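Local coordinates for protein putative protease (Parabacteroides distasonis ATCC 8503, PDB 3KD4) that is of unknown function but is classed as a putative exported protease, with its substrate and any catalytic activity still to be established, at residues F233-T238 with L298-I303; T272-D277 with P287-Q292; P304-A309 with S357-S362; G242-K247 with T333-D338. All coordinates share one frame; numbering follows the deposited sequence. Where two conformers were deposited one is given.

Contact 1. Residues F233-T238 with L298-I303; sequences FAQFLT and LNAAGI
A234 and A300 meet methyl to methyl, CB to CB at 4.0 Å, where helix 228-238 lies against the last turn of helix 287-300. Small residues here let the backbones come close, with the CA atoms of Q235 and A301 5.1 Å apart. The methyl of A301 continues the packing, its CB resting 3.5 Å from T238 OG1.

One hydrogen bond crosses between the segments: Q235 NE2 donates to A300 O at 3.2 Å with an N-H...O angle of 156°. The glutamine runs extended beyond CG, and the acceptor lies in its amide plane, although NE2 itself is tilted 26° from the carbonyl plane of A300. It thus supplies a side-chain donor to a carbonyl at the helix end. The T238 hydroxyl sits between its backbone N and carbonyl carbon (chi1 59°), which turns OG1 back along its own helix to bond A234 O at 2.8 Å. Just beyond A301, G302 takes positive phi in a Schellman motif, closed by G302 N to N299 O and I303 N to L298 O.

Helix 244-258 completes the setting: T238 packs on its K247 and I251, while I303 leans on A332 and V334 of strand 327-334.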
loop_
_atom_site.group_PDB
_atom_site.type_symbol
_atom_site.label_atom_id
_atom_site.label_comp_id
_atom_site.label_asym_id
_atom_site.label_seq_id
_atom_site.Cartn_x
_atom_site.Cartn_y
_atom_site.Cartn_z
ATOM N N PHE A 233 19.049 12.838 23.336
ATOM C CA PHE A 233 17.690 12.639 23.887
ATOM C C PHE A 233 17.358 11.162 24.097
ATOM O O PHE A 233 16.758 10.799 25.118
ATOM C CB PHE A 233 16.670 13.286 22.961
ATOM C CG PHE A 233 15.275 13.441 23.524
ATOM C CD1 PHE A 233 15.004 13.496 24.893
ATOM C CD2 PHE A 233 14.223 13.598 22.651
ATOM C CE1 PHE A 233 13.699 13.675 25.344
ATOM C CE2 PHE A 233 12.917 13.774 23.105
ATOM C CZ PHE A 233 12.659 13.828 24.462
ATOM N N ALA A 234 17.740 10.322 23.133
ATOM C CA ALA A 234 17.501 8.867 23.198
ATOM C C ALA A 234 18.179 8.283 24.432
ATOM O O ALA A 234 17.581 7.496 25.166
ATOM C CB ALA A 234 18.025 8.160 21.898
ATOM N N GLN A 235 19.414 8.714 24.661
ATOM C CA GLN A 235 20.168 8.286 25.832
ATOM C C GLN A 235 19.551 8.775 27.150
ATOM O O GLN A 235 19.336 7.979 28.056
ATOM C CB GLN A 235 21.628 8.734 25.722
ATOM C CG GLN A 235 22.314 8.092 24.522
ATOM C CD GLN A 235 23.685 8.659 24.268
ATOM O OE1 GLN A 235 24.044 9.731 24.775
ATOM N NE2 GLN A 235 24.468 7.945 23.475
ATOM N N PHE A 236 19.212 10.053 27.229
ATOM C CA PHE A 236 18.517 10.562 28.403
ATOM C C PHE A 236 17.230 9.803 28.671
ATOM O O PHE A 236 16.919 9.506 29.815
ATOM C CB PHE A 236 18.186 12.054 28.267
ATOM C CG PHE A 236 19.383 12.956 28.260
ATOM C CD1 PHE A 236 20.612 12.537 28.723
ATOM C CD2 PHE A 236 19.259 14.258 27.823
ATOM C CE1 PHE A 236 21.709 13.415 28.725
ATOM C CE2 PHE A 236 20.337 15.131 27.838
ATOM C CZ PHE A 236 21.549 14.714 28.285
ATOM N N LEU A 237 16.480 9.493 27.618
ATOM C CA LEU A 237 15.181 8.854 27.765
ATOM C C LEU A 237 15.286 7.435 28.289
ATOM O O LEU A 237 14.340 6.940 28.885
ATOM C CB LEU A 237 14.430 8.797 26.429
ATOM C CG LEU A 237 13.697 10.054 26.026
ATOM C CD1 LEU A 237 13.361 10.006 24.530
ATOM C CD2 LEU A 237 12.460 10.284 26.917
ATOM N N THR A 238 16.410 6.775 28.038
ATOM C CA THR A 238 16.529 5.357 28.323
ATOM C C THR A 238 17.612 5.055 29.365
ATOM O O THR A 238 17.918 3.898 29.598
ATOM C CB THR A 238 16.839 4.561 27.032
ATOM O OG1 THR A 238 18.053 5.036 26.457
ATOM C CG2 THR A 238 15.730 4.711 26.018
ATOM N N LEU A 298 17.241 4.558 18.505
ATOM C CA LEU A 298 17.507 3.184 18.984
ATOM C C LEU A 298 19.004 2.892 19.090
ATOM O O LEU A 298 19.480 2.449 20.135
ATOM C CB LEU A 298 16.841 2.133 18.107
ATOM C CG LEU A 298 15.312 2.139 18.139
ATOM C CD1 LEU A 298 14.768 1.235 17.012
ATOM C CD2 LEU A 298 14.795 1.706 19.507
ATOM N N ASN A 299 19.758 3.168 18.025
ATOM C CA ASN A 299 21.206 2.950 18.073
ATOM C C ASN A 299 21.884 3.751 19.173
ATOM O O ASN A 299 22.762 3.223 19.858
ATOM C CB ASN A 299 21.857 3.224 16.732
ATOM C CG ASN A 299 21.668 2.066 15.763
ATOM O OD1 ASN A 299 22.202 0.992 15.977
ATOM N ND2 ASN A 299 20.884 2.280 14.716
ATOM N N ALA A 300 21.466 5.000 19.358
ATOM C CA ALA A 300 22.085 5.852 20.371
ATOM C C ALA A 300 21.806 5.284 21.746
ATOM O O ALA A 300 22.611 5.462 22.659
ATOM C CB ALA A 300 21.595 7.312 20.246
ATOM N N ALA A 301 20.671 4.596 21.888
ATOM C CA ALA A 301 20.270 3.967 23.131
ATOM C C ALA A 301 20.879 2.589 23.393
ATOM O O ALA A 301 20.552 1.978 24.405
ATOM C CB ALA A 301 18.745 3.874 23.204
ATOM N N GLY A 302 21.766 2.105 22.523
ATOM C CA GLY A 302 22.406 0.811 22.714
ATOM C C GLY A 302 21.642 -0.351 22.102
ATOM O O GLY A 302 21.890 -1.493 22.467
ATOM N N ILE A 303 20.699 -0.078 21.184
ATOM C CA ILE A 303 19.933 -1.156 20.512
ATOM C C ILE A 303 20.366 -1.177 19.049
ATOM O O ILE A 303 20.040 -0.257 18.266
ATOM C CB ILE A 303 18.408 -0.963 20.627
ATOM C CG1 ILE A 303 17.997 -0.767 22.090
ATOM C CG2 ILE A 303 17.632 -2.142 19.998
ATOM C CD1 ILE A 303 18.184 -1.982 22.976
#

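Contact 2. Residues T272-D277 with P287-Q292; sequences TVRDID and PLEIAQ
The carboxylate of E289 receives three hydrogen bonds from R274, two from the side chain and one from the backbone. OE2 of E289 takes two of them: R274 N at 2.8 Å, on the anti lone pair, and R274 NE at 2.9 Å, on the syn side but 29° out of the carboxylate plane. The other oxygen, E289 OE1, lies at the edge of the guanidinium, 2.8 Å from R274 NH2, and is met from above the carboxylate plane. This is a side-on, two-nitrogen salt bridge, but a twisted one, the two planes standing 47° apart. A bend at chi3 (-72°) folds the arginine back so that NE and its own backbone N share OE2.

Second partners fix both ends. E289 OE1 also accepts from T286 N, just ahead of the helix, while R274 NH2 reaches Y284 O and NH1 reaches S282 OG. With an alanine in place of E289, R274 N and the guanidinium would probably lose their shared acceptor, and the arginine charge its carboxylate mate.

Below the ion pair the contact is apolar. V273 CG1 touches both E289 CG and L288 CG at 3.6 Å, and I276 crosses Q292 at about a right angle, its CD1 3.8 Å from Q292 CG. D275, the N-cap of helix 276-282, points the other way. L222 of helix 211-222 closes over V273, L288 and Q292, and V279 of helix 276-282 packs on R274 and E289.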
loop_
_atom_site.group_PDB
_atom_site.type_symbol
_atom_site.label_atom_id
_atom_site.label_comp_id
_atom_site.label_asym_id
_atom_site.label_seq_id
_atom_site.Cartn_x
_atom_site.Cartn_y
_atom_site.Cartn_z
ATOM N N THR A 272 15.355 12.253 0.019
ATOM C CA THR A 272 16.102 12.459 1.267
ATOM C C THR A 272 15.178 12.980 2.351
ATOM O O THR A 272 13.935 12.801 2.264
ATOM C CB THR A 272 17.426 13.293 1.077
ATOM O OG1 THR A 272 18.225 13.296 2.304
ATOM C CG2 THR A 272 17.097 14.700 0.622
ATOM N N VAL A 273 15.797 13.434 3.428
ATOM C CA VAL A 273 15.134 13.717 4.683
ATOM C C VAL A 273 15.538 15.087 5.109
ATOM O O VAL A 273 16.584 15.573 4.687
ATOM C CB VAL A 273 15.557 12.700 5.768
ATOM C CG1 VAL A 273 14.894 11.328 5.496
ATOM C CG2 VAL A 273 17.118 12.587 5.936
ATOM N N ARG A 274 14.706 15.739 5.923
ATOM C CA ARG A 274 15.163 16.918 6.619
ATOM C C ARG A 274 16.216 16.485 7.612
ATOM O O ARG A 274 16.339 15.312 7.971
ATOM C CB ARG A 274 14.045 17.632 7.361
ATOM C CG ARG A 274 13.059 18.322 6.431
ATOM C CD ARG A 274 11.870 18.823 7.231
ATOM N NE ARG A 274 11.035 17.710 7.662
ATOM C CZ ARG A 274 10.238 17.710 8.721
ATOM N NH1 ARG A 274 10.084 18.783 9.496
ATOM N NH2 ARG A 274 9.564 16.611 9.002
ATOM N N ASP A 275 16.986 17.455 8.061
ATOM C CA ASP A 275 17.887 17.232 9.144
ATOM C C ASP A 275 17.151 16.529 10.295
ATOM O O ASP A 275 16.096 16.983 10.708
ATOM C CB ASP A 275 18.381 18.586 9.591
ATOM C CG ASP A 275 19.221 18.496 10.776
ATOM O OD1 ASP A 275 20.409 18.206 10.579
ATOM O OD2 ASP A 275 18.689 18.690 11.883
ATOM N N ILE A 276 17.706 15.433 10.816
ATOM C CA ILE A 276 16.937 14.568 11.705
ATOM C C ILE A 276 16.517 15.246 13.038
ATOM O O ILE A 276 15.426 14.984 13.549
ATOM C CB ILE A 276 17.650 13.230 11.913
ATOM C CG1 ILE A 276 17.513 12.402 10.647
ATOM C CG2 ILE A 276 16.952 12.356 12.934
ATOM C CD1 ILE A 276 16.069 11.869 10.424
ATOM N N ASP A 277 17.373 16.114 13.576
ATOM C CA ASP A 277 16.998 16.913 14.758
ATOM C C ASP A 277 15.827 17.866 14.470
ATOM O O ASP A 277 15.034 18.153 15.339
ATOM C CB ASP A 277 18.196 17.697 15.305
ATOM C CG ASP A 277 19.202 16.815 16.023
ATOM O OD1 ASP A 277 18.978 15.585 16.219
ATOM O OD2 ASP A 277 20.264 17.370 16.387
ATOM N N PRO A 287 7.468 8.985 6.176
ATOM C CA PRO A 287 7.858 7.648 6.610
ATOM C C PRO A 287 9.371 7.454 6.676
ATOM O O PRO A 287 9.872 6.852 7.616
ATOM C CB PRO A 287 7.236 6.736 5.547
ATOM C CG PRO A 287 5.977 7.507 5.135
ATOM C CD PRO A 287 6.446 8.950 5.113
ATOM N N LEU A 288 10.080 8.010 5.697
ATOM C CA LEU A 288 11.516 7.882 5.607
ATOM C C LEU A 288 12.190 8.619 6.778
ATOM O O LEU A 288 13.112 8.101 7.393
ATOM C CB LEU A 288 12.013 8.421 4.272
ATOM C CG LEU A 288 13.516 8.353 3.994
ATOM C CD1 LEU A 288 13.996 6.894 3.978
ATOM C CD2 LEU A 288 13.863 9.084 2.648
ATOM N N GLU A 289 11.727 9.827 7.055
ATOM C CA GLU A 289 12.228 10.613 8.193
ATOM C C GLU A 289 11.980 9.908 9.519
ATOM O O GLU A 289 12.854 9.862 10.381
ATOM C CB GLU A 289 11.579 11.998 8.209
ATOM C CG GLU A 289 12.181 12.955 7.194
ATOM C CD GLU A 289 11.404 14.275 7.041
ATOM O OE1 GLU A 289 10.231 14.336 7.480
ATOM O OE2 GLU A 289 11.977 15.260 6.506
ATOM N N ILE A 290 10.779 9.370 9.694
ATOM C CA ILE A 290 10.447 8.687 10.935
ATOM C C ILE A 290 11.272 7.415 11.117
ATOM O O ILE A 290 11.817 7.153 12.204
ATOM C CB ILE A 290 8.905 8.427 11.035
ATOM C CG1 ILE A 290 8.160 9.767 11.150
ATOM C CG2 ILE A 290 8.560 7.519 12.240
ATOM C CD1 ILE A 290 6.615 9.658 10.932
ATOM N N ALA A 291 11.422 6.656 10.048
ATOM C CA ALA A 291 12.247 5.463 10.092
ATOM C C ALA A 291 13.681 5.787 10.526
ATOM O O ALA A 291 14.252 5.064 11.324
ATOM C CB ALA A 291 12.260 4.777 8.722
ATOM N N GLN A 292 14.261 6.855 9.991
ATOM C CA GLN A 292 15.656 7.216 10.316
ATOM C C GLN A 292 15.767 7.775 11.708
ATOM O O GLN A 292 16.729 7.484 12.406
ATOM C CB GLN A 292 16.251 8.201 9.301
ATOM C CG GLN A 292 17.715 8.588 9.558
ATOM C CD GLN A 292 18.703 7.435 9.525
ATOM O OE1 GLN A 292 18.345 6.304 9.226
ATOM N NE2 GLN A 292 19.973 7.736 9.814
#

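Contact 3. Residues P304-A309 with S357-S362; sequences PSEVLA and SLSGTS
V307 O accepts a hydrogen bond from L358 N at 3.1 Å, with an N-H...O angle of 156°, and S357 CA adds a CA-H...O contact to the same oxygen at 3.5 Å. Beside it L308 and S357 form an antiparallel non-hydrogen-bonded pair, their CA atoms 4.2 Å apart and their side chains on one face of the sheet.

Apolar contacts reinforce the pairing. L308 CD2 lies 3.7 Å from S357 CB, and V307 CB meets L358 CD1 at 3.9 Å, with L358 going on to touch L215 and L222 of helix 211-222.

The polar group gathers at E306. A water donates to E306 OE1 at 2.6 Å and is also hydrogen-bonded to S357 OG; E306 OE2 receives a weak bond from S359 N, while its 2.4 Å approach to S359 OG is doubtfully short. With chi1 at 73°, S357 OG swings over its own turn and accepts from T361 N at 3.1 Å.

S357 to G360 is a type I turn with a G1 bulge, G360 at positive phi and S357 N bonded to T361 O, linking strand 353-357 to the edge strand 362-363 of an antiparallel sheet whose middle strand, 305-312, follows helix 287-300, consistent with a transglutaminase-like core.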
loop_
_atom_site.group_PDB
_atom_site.type_symbol
_atom_site.label_atom_id
_atom_site.label_comp_id
_atom_site.label_asym_id
_atom_site.label_seq_id
_atom_site.Cartn_x
_atom_site.Cartn_y
_atom_site.Cartn_z
ATOM N N PRO A 304 21.137 -2.203 18.665
ATOM C CA PRO A 304 21.600 -2.185 17.294
ATOM C C PRO A 304 20.405 -2.260 16.348
ATOM O O PRO A 304 19.571 -3.167 16.485
ATOM C CB PRO A 304 22.492 -3.425 17.216
ATOM C CG PRO A 304 22.917 -3.639 18.621
ATOM C CD PRO A 304 21.731 -3.320 19.424
ATOM N N SER A 305 20.326 -1.295 15.434
ATOM C CA SER A 305 19.166 -1.108 14.580
ATOM C C SER A 305 19.557 -0.677 13.170
ATOM O O SER A 305 20.618 -0.068 12.929
ATOM C CB SER A 305 18.200 -0.055 15.184
ATOM O OG SER A 305 17.763 -0.467 16.492
ATOM N N GLU A 306 18.678 -0.979 12.232
ATOM C CA GLU A 306 18.870 -0.597 10.830
ATOM C C GLU A 306 17.531 -0.339 10.138
ATOM O O GLU A 306 16.537 -1.010 10.435
ATOM C CB GLU A 306 19.532 -1.757 10.094
ATOM C CG GLU A 306 20.983 -1.615 9.800
ATOM C CD GLU A 306 21.466 -2.701 8.811
ATOM O OE1 GLU A 306 21.472 -3.872 9.210
ATOM O OE2 GLU A 306 21.791 -2.357 7.650
ATOM N N VAL A 307 17.529 0.562 9.164
ATOM C CA VAL A 307 16.362 0.797 8.319
ATOM C C VAL A 307 16.273 -0.338 7.290
ATOM O O VAL A 307 17.295 -0.849 6.795
ATOM C CB VAL A 307 16.420 2.202 7.657
ATOM C CG1 VAL A 307 15.246 2.416 6.707
ATOM C CG2 VAL A 307 16.459 3.307 8.746
ATOM N N LEU A 308 15.043 -0.753 6.999
ATOM C CA LEU A 308 14.761 -1.777 6.005
ATOM C C LEU A 308 13.853 -1.209 4.938
ATOM O O LEU A 308 12.929 -0.447 5.230
ATOM C CB LEU A 308 14.037 -2.968 6.656
ATOM C CG LEU A 308 14.627 -3.562 7.939
ATOM C CD1 LEU A 308 13.771 -4.772 8.401
ATOM C CD2 LEU A 308 16.100 -3.978 7.715
ATOM N N ALA A 309 14.108 -1.615 3.714
ATOM C CA ALA A 309 13.254 -1.328 2.582
ATOM C C ALA A 309 12.454 -2.589 2.228
ATOM O O ALA A 309 12.999 -3.698 2.222
ATOM C CB ALA A 309 14.092 -0.858 1.384
ATOM N N SER A 357 17.806 -4.723 4.137
ATOM C CA SER A 357 18.371 -3.639 4.932
ATOM C C SER A 357 19.098 -2.610 4.018
ATOM O O SER A 357 19.495 -2.939 2.908
ATOM C CB SER A 357 19.365 -4.195 5.946
ATOM O OG SER A 357 20.552 -4.606 5.307
ATOM N N LEU A 358 19.253 -1.379 4.479
ATOM C CA LEU A 358 19.998 -0.350 3.719
ATOM C C LEU A 358 21.483 -0.653 3.517
ATOM O O LEU A 358 22.106 -0.128 2.588
ATOM C CB LEU A 358 19.840 1.045 4.335
ATOM C CG LEU A 358 18.425 1.652 4.393
ATOM C CD1 LEU A 358 18.447 3.185 4.511
ATOM C CD2 LEU A 358 17.531 1.235 3.254
ATOM N N SER A 359 22.024 -1.545 4.331
ATOM C CA SER A 359 23.363 -2.061 4.118
ATOM C C SER A 359 23.322 -3.222 3.131
ATOM O O SER A 359 24.343 -3.783 2.856
ATOM C CB SER A 359 24.004 -2.499 5.439
ATOM O OG SER A 359 23.242 -3.513 6.062
ATOM N N GLY A 360 22.152 -3.597 2.606
ATOM C CA GLY A 360 22.074 -4.538 1.481
ATOM C C GLY A 360 21.804 -6.011 1.700
ATOM O O GLY A 360 21.915 -6.810 0.760
ATOM N N THR A 361 21.444 -6.398 2.914
ATOM C CA THR A 361 21.176 -7.788 3.256
ATOM C C THR A 361 19.686 -8.092 3.136
ATOM O O THR A 361 18.849 -7.417 3.738
ATOM C CB THR A 361 21.612 -8.057 4.719
ATOM O OG1 THR A 361 22.991 -7.743 4.838
ATOM C CG2 THR A 361 21.351 -9.537 5.200
ATOM N N SER A 362 19.368 -9.103 2.331
ATOM C CA SER A 362 18.016 -9.617 2.233
ATOM C C SER A 362 17.653 -10.326 3.551
ATOM O O SER A 362 18.493 -10.948 4.193
ATOM C CB SER A 362 17.905 -10.616 1.086
ATOM O OG SER A 362 18.338 -10.005 -0.125
HETATM O O HOH W 1 21.707 -5.825 7.546
#

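Contact 4. Residues G242-K247 with T333-D338; sequences GNEQEK and TVDGKD
E244 OE1 accepts D335 N at 2.7 Å, an almost straight bond (166° at the hydrogen) that ties the start of helix 244-258 to the type I' turn V334-K337 of a beta hairpin. The donor comes from above the carboxylate plane, 41° out of it. With CG beside the backbone N (chi1 -72°) and the rest of the chain extended, the glutamate runs out past D335, the two acids sliding by each other in opposite directions.

E244 OE1 and D335 OD1 stand 3.3 Å apart, two acceptors with no bond between them. The helix N-terminus and two waters probably ease that repulsion: one water links E244 N to D335 OD1, the other Q245 N to D335 OD2, each accepting from the backbone and donating to the carboxylate. D335 thus reaches the first turn through water, while N243, the N-cap, holds E246 N with its own OD1 at 2.8 Å. Were E244 an alanine, D335 N would probably lose its carboxylate acceptor and the turn its direct bond to the helix.

Under this polar layer V334 CG1 packs 4.0 Å from E244 CB and 3.7 Å from Q245 OE1, an oxygen that takes its hydrogen bond from Q339 NE2. Across the hairpin, T333 OG1 donates to D338 OD1 at 2.6 Å, nearly on the line of its C-O bond.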
loop_
_atom_site.group_PDB
_atom_site.type_symbol
_atom_site.label_atom_id
_atom_site.label_comp_id
_atom_site.label_asym_id
_atom_site.label_seq_id
_atom_site.Cartn_x
_atom_site.Cartn_y
_atom_site.Cartn_z
ATOM N N GLY A 242 15.943 -0.799 32.903
ATOM C CA GLY A 242 16.572 -2.076 33.097
ATOM C C GLY A 242 16.838 -2.637 31.715
ATOM O O GLY A 242 17.891 -2.383 31.117
ATOM N N ASN A 243 15.853 -3.328 31.160
ATOM C CA ASN A 243 16.144 -4.191 30.033
ATOM C C ASN A 243 16.069 -3.501 28.662
ATOM O O ASN A 243 15.504 -2.403 28.499
ATOM C CB ASN A 243 15.254 -5.438 30.103
ATOM C CG ASN A 243 13.792 -5.116 30.049
ATOM O OD1 ASN A 243 13.330 -4.394 29.174
ATOM N ND2 ASN A 243 13.038 -5.678 30.979
ATOM N N GLU A 244 16.647 -4.170 27.683
ATOM C CA GLU A 244 16.684 -3.638 26.328
ATOM C C GLU A 244 15.302 -3.439 25.728
ATOM O O GLU A 244 15.088 -2.492 24.986
ATOM C CB GLU A 244 17.519 -4.544 25.459
ATOM C CG GLU A 244 18.970 -4.419 25.781
ATOM C CD GLU A 244 19.848 -5.206 24.832
ATOM O OE1 GLU A 244 19.339 -5.711 23.799
ATOM O OE2 GLU A 244 21.062 -5.312 25.131
ATOM N N GLN A 245 14.353 -4.310 26.075
ATOM C CA GLN A 245 13.033 -4.187 25.521
ATOM C C GLN A 245 12.373 -2.877 25.980
ATOM O O GLN A 245 11.650 -2.222 25.215
ATOM C CB GLN A 245 12.171 -5.389 25.876
ATOM C CG GLN A 245 10.776 -5.355 25.226
ATOM C CD GLN A 245 10.851 -5.419 23.705
ATOM O OE1 GLN A 245 11.390 -6.359 23.167
ATOM N NE2 GLN A 245 10.326 -4.406 23.021
ATOM N N GLU A 246 12.619 -2.509 27.235
ATOM C CA GLU A 246 12.017 -1.314 27.798
ATOM C C GLU A 246 12.544 -0.114 27.007
ATOM O O GLU A 246 11.806 0.789 26.695
ATOM C CB GLU A 246 12.361 -1.179 29.298
ATOM C CG GLU A 246 11.764 0.073 29.913
ATOM C CD GLU A 246 12.071 0.244 31.395
ATOM O OE1 GLU A 246 12.376 -0.763 32.080
ATOM O OE2 GLU A 246 12.015 1.406 31.866
ATOM N N LYS A 247 13.830 -0.135 26.681
ATOM C CA LYS A 247 14.427 0.946 25.919
ATOM C C LYS A 247 13.784 1.110 24.550
ATOM O O LYS A 247 13.497 2.240 24.127
ATOM C CB LYS A 247 15.916 0.729 25.753
ATOM C CG LYS A 247 16.709 0.747 27.027
ATOM C CD LYS A 247 18.151 0.582 26.654
ATOM C CE LYS A 247 19.092 0.707 27.817
ATOM N NZ LYS A 247 20.480 0.632 27.252
ATOM N N THR A 333 17.675 -5.105 17.280
ATOM C CA THR A 333 18.169 -6.342 17.892
ATOM C C THR A 333 18.116 -6.192 19.407
ATOM O O THR A 333 18.823 -5.358 19.958
ATOM C CB THR A 333 19.587 -6.633 17.462
ATOM O OG1 THR A 333 19.621 -6.630 16.037
ATOM C CG2 THR A 333 20.064 -8.005 17.998
ATOM N N VAL A 334 17.249 -6.968 20.048
ATOM C CA VAL A 334 16.973 -6.858 21.475
ATOM C C VAL A 334 17.406 -8.176 22.133
ATOM O O VAL A 334 16.814 -9.232 21.859
ATOM C CB VAL A 334 15.475 -6.591 21.696
ATOM C CG1 VAL A 334 15.093 -6.680 23.182
ATOM C CG2 VAL A 334 15.063 -5.221 21.049
ATOM N N ASP A 335 18.459 -8.133 22.952
ATOM C CA ASP A 335 19.005 -9.369 23.560
ATOM C C ASP A 335 19.240 -10.456 22.485
ATOM O O ASP A 335 18.805 -11.598 22.619
ATOM C CB ASP A 335 18.070 -9.905 24.652
ATOM C CG ASP A 335 17.680 -8.856 25.656
ATOM O OD1 ASP A 335 18.553 -8.038 26.059
ATOM O OD2 ASP A 335 16.493 -8.856 26.069
ATOM N N GLY A 336 19.882 -10.083 21.390
ATOM C CA GLY A 336 20.274 -11.076 20.384
ATOM C C GLY A 336 19.159 -11.553 19.456
ATOM O O GLY A 336 19.390 -12.457 18.636
ATOM N N LYS A 337 17.965 -10.968 19.583
ATOM C CA LYS A 337 16.798 -11.351 18.758
ATOM C C LYS A 337 16.179 -10.119 18.093
ATOM O O LYS A 337 15.821 -9.138 18.776
ATOM C CB LYS A 337 15.714 -12.024 19.591
ATOM C CG LYS A 337 16.229 -13.176 20.507
ATOM C CD LYS A 337 15.067 -13.930 21.169
ATOM C CE LYS A 337 15.521 -14.730 22.387
ATOM N NZ LYS A 337 14.412 -15.656 22.887
ATOM N N ASP A 338 15.995 -10.203 16.786
ATOM C CA ASP A 338 15.475 -9.095 16.040
ATOM C C ASP A 338 13.973 -8.934 16.169
ATOM O O ASP A 338 13.248 -9.894 16.192
ATOM C CB ASP A 338 15.842 -9.244 14.576
ATOM C CG ASP A 338 17.279 -8.964 14.310
ATOM O OD1 ASP A 338 17.990 -8.425 15.203
ATOM O OD2 ASP A 338 17.694 -9.273 13.165
HETATM O O HOH W 2 17.935 -6.687 28.445
HETATM O O HOH W 3 15.003 -7.054 27.190
#

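In the fold
Helix 287-300 links the first three contacts: its first turns form contact 2, its end forms contact 1, with centres about 17 Å apart, and the chain then runs straight into strand 305-312 of contact 3. N299 ND2 reaches S305 O at 3.0 Å, joining contacts 1 and 3, and V307 CG2 lies 3.6 Å from Q292 OE1, so the strand also packs on contact 2. Contact 4 lies about 12 Å, centre to centre, from contact 1; K247 NZ to A301 O, 3.1 Å, joins them. P304 O to T333 N, 2.8 Å, carries the sheet from contact 3 to contact 4. Together they connect the helices of the central region to its antiparallel sheet.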